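Side-chain contact in probable aromatic acid decarboxylase (Escherichia coli, PDB 1SBZ), which probably prenylates reduced flavin mononucleotide, supplying the prenyl-FMN cofactor that a phenolic acid decarboxylase needs: residues V103-A106 with A107-L111. Sequence-based numbering, arbitrary orientation.
Sequences VGRA and ADVVL. With FMN (flavin mononucleotide), chain E.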
loop_
_atom_site.group_PDB
_atom_site.type_symbol
_atom_site.label_atom_id
_atom_site.label_comp_id
_atom_site.label_asym_id
_atom_site.label_seq_id
_atom_site.Cartn_x
_atom_site.Cartn_y
_atom_site.Cartn_z
ATOM N N VAL D 103 1.729 25.568 -18.752
ATOM C CA VAL D 103 2.025 24.209 -19.193
ATOM C C VAL D 103 1.330 23.244 -18.225
ATOM O O VAL D 103 0.636 22.320 -18.650
ATOM C CB VAL D 103 3.549 23.928 -19.308
ATOM C CG1 VAL D 103 3.817 22.441 -19.598
ATOM C CG2 VAL D 103 4.173 24.801 -20.393
ATOM N N GLY D 104 1.479 23.518 -16.930
ATOM C CA GLY D 104 0.908 22.696 -15.866
ATOM C C GLY D 104 -0.600 22.752 -15.798
ATOM O O GLY D 104 -1.256 21.711 -15.630
ATOM N N ARG D 105 -1.148 23.963 -15.930
ATOM C CA ARG D 105 -2.594 24.175 -15.943
ATOM C C ARG D 105 -3.273 23.524 -17.145
ATOM O O ARG D 105 -4.261 22.811 -16.981
ATOM C CB ARG D 105 -2.938 25.672 -15.864
ATOM C CG ARG D 105 -4.429 25.998 -16.044
ATOM C CD ARG D 105 -5.359 25.445 -14.958
ATOM N NE ARG D 105 -6.763 25.784 -15.233
ATOM C CZ ARG D 105 -7.805 25.295 -14.569
ATOM N NH1 ARG D 105 -7.636 24.421 -13.581
ATOM N NH2 ARG D 105 -9.027 25.666 -14.904
ATOM N N ALA D 106 -2.750 23.768 -18.346
ATOM C CA ALA D 106 -3.291 23.130 -19.539
ATOM C C ALA D 106 -3.258 21.608 -19.408
ATOM O O ALA D 106 -4.185 20.932 -19.853
ATOM C CB ALA D 106 -2.542 23.579 -20.787
ATOM N N ALA D 107 -2.201 21.073 -18.789
ATOM C CA ALA D 107 -2.075 19.615 -18.580
ATOM C C ALA D 107 -3.096 19.101 -17.566
ATOM O O ALA D 107 -3.745 18.082 -17.784
ATOM C CB ALA D 107 -0.655 19.244 -18.136
ATOM N N ASP D 108 -3.233 19.826 -16.462
ATOM C CA ASP D 108 -4.223 19.513 -15.427
ATOM C C ASP D 108 -5.652 19.510 -15.989
ATOM O O ASP D 108 -6.441 18.602 -15.698
ATOM C CB ASP D 108 -4.090 20.511 -14.271
ATOM C CG ASP D 108 -4.690 19.993 -12.983
ATOM O OD1 ASP D 108 -4.261 18.913 -12.499
ATOM O OD2 ASP D 108 -5.592 20.607 -12.383
ATOM N N VAL D 109 -5.957 20.514 -16.813
ATOM C CA VAL D 109 -7.242 20.640 -17.513
ATOM C C VAL D 109 -7.474 19.491 -18.503
ATOM O O VAL D 109 -8.535 18.868 -18.507
ATOM C CB VAL D 109 -7.362 22.026 -18.220
ATOM C CG1 VAL D 109 -8.456 22.029 -19.283
ATOM C CG2 VAL D 109 -7.626 23.119 -17.200
ATOM N N VAL D 110 -6.487 19.208 -19.340
ATOM C CA VAL D 110 -6.568 18.046 -20.225
ATOM C C VAL D 110 -6.965 16.773 -19.444
ATOM O O VAL D 110 -7.884 16.050 -19.841
ATOM C CB VAL D 110 -5.263 17.871 -21.052
ATOM C CG1 VAL D 110 -5.091 16.437 -21.535
ATOM C CG2 VAL D 110 -5.252 18.847 -22.237
ATOM N N LEU D 111 -6.299 16.529 -18.317
ATOM C CA LEU D 111 -6.593 15.349 -17.502
ATOM C C LEU D 111 -8.003 15.369 -16.890
ATOM O O LEU D 111 -8.693 14.349 -16.902
ATOM C CB LEU D 111 -5.514 15.124 -16.431
ATOM C CG LEU D 111 -4.109 14.725 -16.934
ATOM C CD1 LEU D 111 -3.100 14.671 -15.798
ATOM C CD2 LEU D 111 -4.122 13.393 -17.654
HETATM N N1 FMN E . -8.313 26.710 -11.140
HETATM C C2 FMN E . -9.017 25.763 -10.422
HETATM O O2 FMN E . -8.395 24.876 -9.850
HETATM N N3 FMN E . -10.402 25.826 -10.341
HETATM C C4 FMN E . -11.085 26.837 -10.989
HETATM O O4 FMN E . -12.316 26.821 -11.023
HETATM C C4A FMN E . -10.370 27.795 -11.720
HETATM N N5 FMN E . -11.041 28.810 -12.367
HETATM C C5A FMN E . -10.347 29.766 -13.091
HETATM C C6 FMN E . -11.057 30.780 -13.736
HETATM C C7 FMN E . -10.394 31.766 -14.462
HETATM C C7M FMN E . -11.069 33.113 -14.463
HETATM C C8 FMN E . -8.995 31.710 -14.557
HETATM C C8M FMN E . -8.224 32.870 -15.126
HETATM C C9 FMN E . -8.286 30.695 -13.917
HETATM C C9A FMN E . -8.958 29.715 -13.178
HETATM N N10 FMN E . -8.267 28.693 -12.530
HETATM C C10 FMN E . -8.974 27.734 -11.801
HETATM C "C1'" FMN E . -6.800 28.513 -12.801
HETATM C "C2'" FMN E . -5.987 29.032 -11.620
HETATM O "O2'" FMN E . -6.263 30.403 -11.427
HETATM C "C3'" FMN E . -4.489 28.796 -11.821
HETATM O "O3'" FMN E . -4.224 27.418 -11.676
HETATM C "C4'" FMN E . -3.600 29.589 -10.854
HETATM O "O4'" FMN E . -2.257 29.203 -11.047
HETATM C "C5'" FMN E . -3.968 29.361 -9.392
HETATM O "O5'" FMN E . -3.007 29.970 -8.569
HETATM P P FMN E . -3.349 30.320 -7.047
HETATM O O1P FMN E . -2.086 30.768 -6.365
HETATM O O2P FMN E . -3.907 29.106 -6.319
HETATM O O3P FMN E . -4.393 31.414 -7.043
HETATM O O HOH W 1 -5.253 23.430 -12.388
#
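Arg105 and Val109, one turn apart on helix 102-112 of the Rossmann-like flavoprotein fold, meet through a methyl group laid over a guanidinium face. Val109 CG2 sits 3.3 Å above the guanidinium plane, over its centre, and lies 3.4 Å from Arg105 CZ. The torsions account for the meeting: Val109 places CG1 anti to its backbone N (chi1 162°), leaving CG2 beside that N and directed toward the preceding, N-terminal turn, while the Arg105 chain leaves its CA extended and bends at chi2 (64°), swinging its end toward the next turn. The opposite face of the guanidinium is turned to FMN, with Arg105 NH1 3.4 Å from flavin N1, which places the planar group between a valine methyl and the cofactor, the ribityl carbon C1' lying off toward its rim. That FMN is hydrogen-bonded mainly by a second subunit, through its Ser36, Ser87 and Thr90 among others, and Arg105 reaches into this site from across the interface.

In the guanidinium plane, at its edge, a water accepts from Arg105 NH1 at 2.8 Å and donates to Asp108 OD2, also at 2.8 Å. It bridges two opposite charges whose direct NH1 to OD2 separation, 4.5 Å, is too long for a salt bridge. The strongest polar partners lie across the interface: Glu123 of the second subunit forms a salt bridge with Arg105 NH1, and His130 of that subunit hydrogen-bonds to Asp108 OD2. The Arg105-Val109 pair is joined by an i to i+4 backbone bond, Val109 N reaching Arg105 O at 2.9 Å with an N-H...O angle of 166°.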